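Local structure of TfuB1 (Thermobifida fusca, 6JX3) at residues Y30-L35 against I52-L57; N46-L51 against Q67-E72. The protein binds the leader peptide of a lasso peptide precursor, probably as the recognition element that delivers the precursor to the maturation enzymes. One frame throughout, in Å; residues are numbered along the deposited sequence. Where two conformers were deposited one is given.

Interaction 1: Y30-L35 against I52-L57; sequences YGMVLL and IVQRLL
Met-32 reaches from the strand to Val-53 of the helix, and this apolar touch is the main join between 30-35 and 52-57. CE of Met-32 lies 3.8 Å from CG1 of Val-53, methyl to methyl, the methionine chain running aslant the valine. The approach depends on an extended thioether chain: CG is anti to the backbone N (chi1 175°), and the two further torsions, 169° and 170°, keep it straight, which bridges backbones whose nearest CA atoms, those of Met-32 and Gln-54, are 9.7 Å apart. On the helix side, CG1, the branch of Val-53 set anti to its backbone N, is the one that meets the methionine. Leu-34, two residues on and on the same face of the strand, packs its CD2 3.7 Å from CE of Met-32, but its CD1 stops 5.3 Å from CG1 of Val-53, so it backs the methionine more than it grips the helix.

This is the sheet-to-helix interface of a PqqD-like recognition domain, in which a three-stranded antiparallel sheet is followed by three helices, and here the sheet meets the first of them. The strand carrying Met-32 is the middle one, hydrogen-bonded to Ala-26 on one neighbour through Val-33 and to Leu-45 on the other through Met-32. Val-25 and Leu-45 flank the same apolar layer, and Leu-91 of helix 77-93 adjoins Val-53.

The second kind of contact is sulfur beside an amide. The side chain of Gln-54 runs antiparallel to the methionine chain, leaving its amide carbon CD 4.4 Å from SD of Met-32. The contact buries 144 Å² in all, and Gln-54, at its partly exposed margin, has its side chain about 5 Å from a bound zinc ion.

Interaction 2: N46-L51 against Q67-E72; sequences NDTAAL and QFLTSE
The helical half of this PqqD-like domain sets helix 47-57 against helix 62-72 beside the bound leader peptide, and Leu-51 meets Phe-68 where the two helices face each other. CD2 of Leu-51 comes in at the edge of the phenyl ring, near its plane, 3.3 Å from CE2 of Phe-68, a tight approach. The rest of the isobutyl end follows, CD1 of Leu-51 lying 3.7 Å from CZ of Phe-68. Both side chains leave their helices with CG anti to the backbone N (chi1 -175° for Leu-51, 162° for Phe-68). Cut back to an alanine, Leu-51 would lose CG and both methyls, which is likely to open a gap at the ring edge and leave Phe-68 freer to turn. One face of the ring has CB of Glu-72, 4.2 Å above the plane and offset toward the rim. A looser touch accompanies this pair: CG2 of Thr-48, in one of its two modelled conformers, is 4.3 Å from CD2 of Leu-69.

Asn-46 is the N-cap of helix 47-57: its OD1 accepts from Ala-49 N at 3.0 Å, nearly straight at 160°. The side-chain amide also bonds to the leader backbone, as does OG1 of Thr-48, while backbone groups of Glu-72 join the peptide from the other helix. Across the pair, the touching atoms are all carbon, which is consistent with dispersion and burial, not polar bonding, joining these two segments, while Asn-46, the Thr-48 hydroxyl and the Glu-72 backbone bond to the peptide.

In the fold
After strand 23-27, the chain runs through 30-35 on the middle strand, turns through strand 41-45, and enters helix 47-57 at 46-51. Interaction 1 closes the loop from the strand to the later half of this helix. Segment 46-51, the earlier half, is met by 67-72 of helix 62-72, which closes interaction 2, so the two loops cross and do not nest. Both share helix 47-57, with centres 11 Å apart, and direct touches join them: CB of Met-32 is 3.7 Å from CB of Ala-50, and CD1 of Ile-52 is 4.0 Å from CD1 of Leu-69. Helix 47-57 thus ties the sheet to helix 62-72.

Interaction 1: Y30-L35 against I52-L57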
loop_
_atom_site.group_PDB
_atom_site.type_symbol
_atom_site.label_atom_id
_atom_site.label_comp_id
_atom_site.label_asym_id
_atom_site.label_seq_id
_atom_site.Cartn_x
_atom_site.Cartn_y
_atom_site.Cartn_z
ATOM N N TYR A 30 9.919 11.408 1.754
ATOM C CA TYR A 30 8.472 11.579 1.784
ATOM C C TYR A 30 7.741 10.301 2.176
ATOM O O TYR A 30 6.574 10.370 2.578
ATOM C CB TYR A 30 7.965 12.063 0.421
ATOM C CG TYR A 30 8.789 13.175 -0.190
ATOM C CD1 TYR A 30 9.515 12.964 -1.358
ATOM C CD2 TYR A 30 8.839 14.434 0.396
ATOM C CE1 TYR A 30 10.272 13.977 -1.924
ATOM C CE2 TYR A 30 9.593 15.454 -0.163
ATOM C CZ TYR A 30 10.306 15.220 -1.323
ATOM O OH TYR A 30 11.056 16.231 -1.881
ATOM N N GLY A 31 8.398 9.138 2.070
ATOM C CA GLY A 31 7.827 7.848 2.383
ATOM C C GLY A 31 8.025 6.885 1.232
ATOM O O GLY A 31 8.874 7.099 0.357
ATOM N N MET A 32 7.224 5.814 1.236
ATOM C CA MET A 32 7.319 4.773 0.217
ATOM C C MET A 32 6.646 5.231 -1.066
ATOM O O MET A 32 5.523 5.751 -1.043
ATOM C CB MET A 32 6.677 3.476 0.703
ATOM C CG MET A 32 6.618 2.370 -0.339
ATOM S SD MET A 32 6.152 0.792 0.416
ATOM C CE MET A 32 5.870 -0.246 -1.007
ATOM N N VAL A 33 7.335 5.038 -2.185
ATOM C CA VAL A 33 6.860 5.437 -3.504
ATOM C C VAL A 33 6.858 4.213 -4.410
ATOM O O VAL A 33 7.778 3.387 -4.342
ATOM C CB VAL A 33 7.749 6.559 -4.081
ATOM C CG1 VAL A 33 7.300 6.944 -5.473
ATOM C CG2 VAL A 33 7.745 7.765 -3.145
ATOM N N LEU A 34 5.827 4.092 -5.251
ATOM C CA LEU A 34 5.696 3.018 -6.222
ATOM C C LEU A 34 5.684 3.647 -7.602
ATOM O O LEU A 34 4.954 4.612 -7.833
ATOM C CB LEU A 34 4.405 2.217 -6.025
ATOM C CG LEU A 34 4.253 1.392 -4.742
ATOM C CD1 LEU A 34 2.922 0.648 -4.729
ATOM C CD2 LEU A 34 5.364 0.421 -4.654
ATOM N N LEU A 35 6.492 3.108 -8.500
ATOM C CA LEU A 35 6.637 3.643 -9.843
ATOM C C LEU A 35 6.196 2.590 -10.836
ATOM O O LEU A 35 6.660 1.447 -10.775
ATOM C CB LEU A 35 8.090 4.044 -10.116
ATOM C CG LEU A 35 8.441 4.228 -11.590
ATOM C CD1 LEU A 35 7.766 5.498 -12.132
ATOM C CD2 LEU A 35 9.956 4.290 -11.737
ATOM N N ILE A 52 1.206 -1.780 5.415
ATOM C CA ILE A 52 0.335 -2.841 4.931
ATOM C C ILE A 52 0.940 -3.511 3.708
ATOM O O ILE A 52 1.004 -4.745 3.623
ATOM C CB ILE A 52 -1.066 -2.287 4.622
ATOM C CG1 ILE A 52 -1.744 -1.807 5.908
ATOM C CG2 ILE A 52 -1.908 -3.352 3.916
ATOM C CD1 ILE A 52 -2.985 -0.958 5.665
ATOM N N VAL A 53 1.376 -2.708 2.731
ATOM C CA VAL A 53 1.918 -3.287 1.506
ATOM C C VAL A 53 3.164 -4.112 1.814
ATOM O O VAL A 53 3.338 -5.216 1.285
ATOM C CB VAL A 53 2.211 -2.193 0.471
ATOM C CG1 VAL A 53 3.000 -2.778 -0.701
ATOM C CG2 VAL A 53 0.895 -1.583 -0.023
ATOM N N GLN A 54 4.050 -3.586 2.664
ATOM C CA GLN A 54 5.255 -4.336 3.012
ATOM C C GLN A 54 4.910 -5.680 3.644
ATOM O O GLN A 54 5.525 -6.699 3.322
ATOM C CB GLN A 54 6.138 -3.512 3.951
ATOM C CG GLN A 54 6.866 -2.385 3.239
ATOM C CD GLN A 54 7.226 -1.242 4.171
ATOM O OE1 GLN A 54 7.032 -1.329 5.387
ATOM N NE2 GLN A 54 7.745 -0.158 3.603
ATOM N N ARG A 55 3.909 -5.713 4.528
ATOM C CA ARG A 55 3.577 -6.983 5.170
ATOM C C ARG A 55 2.881 -7.927 4.201
ATOM O O ARG A 55 3.114 -9.140 4.241
ATOM C CB ARG A 55 2.716 -6.736 6.405
ATOM C CG ARG A 55 3.520 -6.191 7.581
ATOM C CD ARG A 55 2.700 -6.190 8.855
ATOM N NE ARG A 55 2.065 -7.488 9.053
ATOM C CZ ARG A 55 2.402 -8.353 10.003
ATOM N NH1 ARG A 55 3.374 -8.065 10.864
ATOM N NH2 ARG A 55 1.765 -9.508 10.086
ATOM N N LEU A 56 2.048 -7.394 3.301
ATOM C CA LEU A 56 1.455 -8.256 2.282
ATOM C C LEU A 56 2.525 -8.848 1.370
ATOM O O LEU A 56 2.457 -10.027 1.006
ATOM C CB LEU A 56 0.415 -7.482 1.473
ATOM C CG LEU A 56 -0.848 -7.103 2.248
ATOM C CD1 LEU A 56 -1.767 -6.284 1.350
ATOM C CD2 LEU A 56 -1.586 -8.327 2.779
ATOM N N LEU A 57 3.525 -8.045 0.994
ATOM C CA LEU A 57 4.580 -8.548 0.124
ATOM C C LEU A 57 5.435 -9.585 0.833
ATOM O O LEU A 57 5.998 -10.469 0.178
ATOM C CB LEU A 57 5.451 -7.398 -0.380
ATOM C CG LEU A 57 4.741 -6.497 -1.392
ATOM C CD1 LEU A 57 5.635 -5.340 -1.795
ATOM C CD2 LEU A 57 4.297 -7.320 -2.604
#

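Interaction 2: N46-L51 against Q67-E72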
loop_
_atom_site.group_PDB
_atom_site.type_symbol
_atom_site.label_atom_id
_atom_site.label_comp_id
_atom_site.label_asym_id
_atom_site.label_seq_id
_atom_site.Cartn_x
_atom_site.Cartn_y
_atom_site.Cartn_z
ATOM N N ASN A 46 1.221 6.555 2.277
ATOM C CA ASN A 46 1.500 7.081 3.604
ATOM C C ASN A 46 2.020 5.945 4.485
ATOM O O ASN A 46 2.209 4.816 4.031
ATOM C CB ASN A 46 0.276 7.805 4.171
ATOM C CG ASN A 46 -0.851 6.870 4.605
ATOM O OD1 ASN A 46 -0.875 5.689 4.275
ATOM N ND2 ASN A 46 -1.801 7.421 5.348
ATOM N N ASP A 47 2.294 6.245 5.758
ATOM C CA ASP A 47 3.011 5.279 6.586
ATOM C C ASP A 47 2.214 3.992 6.760
ATOM O O ASP A 47 2.768 2.893 6.648
ATOM C CB ASP A 47 3.340 5.891 7.949
ATOM C CG ASP A 47 4.533 6.830 7.893
ATOM O OD1 ASP A 47 5.246 6.822 6.866
ATOM O OD2 ASP A 47 4.755 7.575 8.873
ATOM N N THR A 48 0.913 4.106 7.016
ATOM C CA THR A 48 0.088 2.921 7.224
ATOM C C THR A 48 -0.041 2.112 5.943
ATOM O O THR A 48 0.050 0.884 5.956
ATOM C CB THR A 48 -1.290 3.336 7.728
ATOM O OG1 THR A 48 -1.139 4.192 8.867
ATOM C CG2 THR A 48 -2.109 2.114 8.107
ATOM N N ALA A 49 -0.271 2.797 4.819
ATOM C CA ALA A 49 -0.353 2.082 3.548
ATOM C C ALA A 49 0.949 1.352 3.250
ATOM O O ALA A 49 0.939 0.200 2.799
ATOM C CB ALA A 49 -0.694 3.052 2.409
ATOM N N ALA A 50 2.085 1.999 3.523
ATOM C CA ALA A 50 3.375 1.362 3.267
ATOM C C ALA A 50 3.555 0.133 4.138
ATOM O O ALA A 50 4.052 -0.900 3.675
ATOM C CB ALA A 50 4.506 2.357 3.510
ATOM N N LEU A 51 3.157 0.237 5.409
ATOM C CA LEU A 51 3.267 -0.879 6.340
ATOM C C LEU A 51 2.426 -2.057 5.875
ATOM O O LEU A 51 2.877 -3.209 5.904
ATOM C CB LEU A 51 2.815 -0.399 7.717
ATOM C CG LEU A 51 2.881 -1.235 8.981
ATOM C CD1 LEU A 51 4.183 -2.010 9.078
ATOM C CD2 LEU A 51 2.734 -0.273 10.149
ATOM N N GLN A 67 -4.579 -7.996 12.228
ATOM C CA GLN A 67 -4.192 -8.296 13.606
ATOM C C GLN A 67 -3.033 -7.420 14.040
ATOM O O GLN A 67 -3.015 -6.898 15.161
ATOM C CB GLN A 67 -3.819 -9.773 13.729
ATOM C CG GLN A 67 -3.563 -10.248 15.161
ATOM C CD GLN A 67 -4.689 -9.890 16.113
ATOM O OE1 GLN A 67 -5.867 -10.084 15.806
ATOM N NE2 GLN A 67 -4.332 -9.349 17.275
ATOM N N PHE A 68 -2.053 -7.246 13.156
ATOM C CA PHE A 68 -0.937 -6.360 13.452
ATOM C C PHE A 68 -1.426 -4.940 13.692
ATOM O O PHE A 68 -1.080 -4.312 14.701
ATOM C CB PHE A 68 0.070 -6.398 12.305
ATOM C CG PHE A 68 1.017 -5.242 12.304
ATOM C CD1 PHE A 68 2.126 -5.236 13.125
ATOM C CD2 PHE A 68 0.785 -4.159 11.488
ATOM C CE1 PHE A 68 2.988 -4.162 13.124
ATOM C CE2 PHE A 68 1.630 -3.086 11.496
ATOM C CZ PHE A 68 2.734 -3.086 12.311
ATOM N N LEU A 69 -2.259 -4.420 12.782
ATOM C CA LEU A 69 -2.695 -3.035 12.921
ATOM C C LEU A 69 -3.421 -2.815 14.241
ATOM O O LEU A 69 -3.190 -1.808 14.913
ATOM C CB LEU A 69 -3.587 -2.630 11.748
ATOM C CG LEU A 69 -2.889 -2.480 10.395
ATOM C CD1 LEU A 69 -3.916 -2.104 9.362
ATOM C CD2 LEU A 69 -1.795 -1.408 10.467
ATOM N N THR A 70 -4.305 -3.739 14.630
ATOM C CA THR A 70 -5.043 -3.542 15.873
ATOM C C THR A 70 -4.141 -3.659 17.088
ATOM O O THR A 70 -4.401 -3.017 18.112
ATOM C CB THR A 70 -6.200 -4.532 15.989
ATOM O OG1 THR A 70 -5.699 -5.869 16.152
ATOM C CG2 THR A 70 -7.025 -4.457 14.756
ATOM N N SER A 71 -3.075 -4.450 16.994
ATOM C CA SER A 71 -2.185 -4.596 18.135
ATOM C C SER A 71 -1.223 -3.429 18.266
ATOM O O SER A 71 -0.715 -3.177 19.365
ATOM C CB SER A 71 -1.411 -5.911 18.025
ATOM O OG SER A 71 -0.366 -5.800 17.076
ATOM N N GLU A 72 -0.981 -2.695 17.181
ATOM C CA GLU A 72 0.005 -1.628 17.161
ATOM C C GLU A 72 -0.596 -0.239 17.141
ATOM O O GLU A 72 0.066 0.712 17.571
ATOM C CB GLU A 72 0.916 -1.780 15.941
ATOM C CG GLU A 72 1.804 -2.999 16.031
ATOM C CD GLU A 72 2.624 -3.008 17.301
ATOM O OE1 GLU A 72 3.324 -2.005 17.553
ATOM O OE2 GLU A 72 2.561 -4.012 18.046
#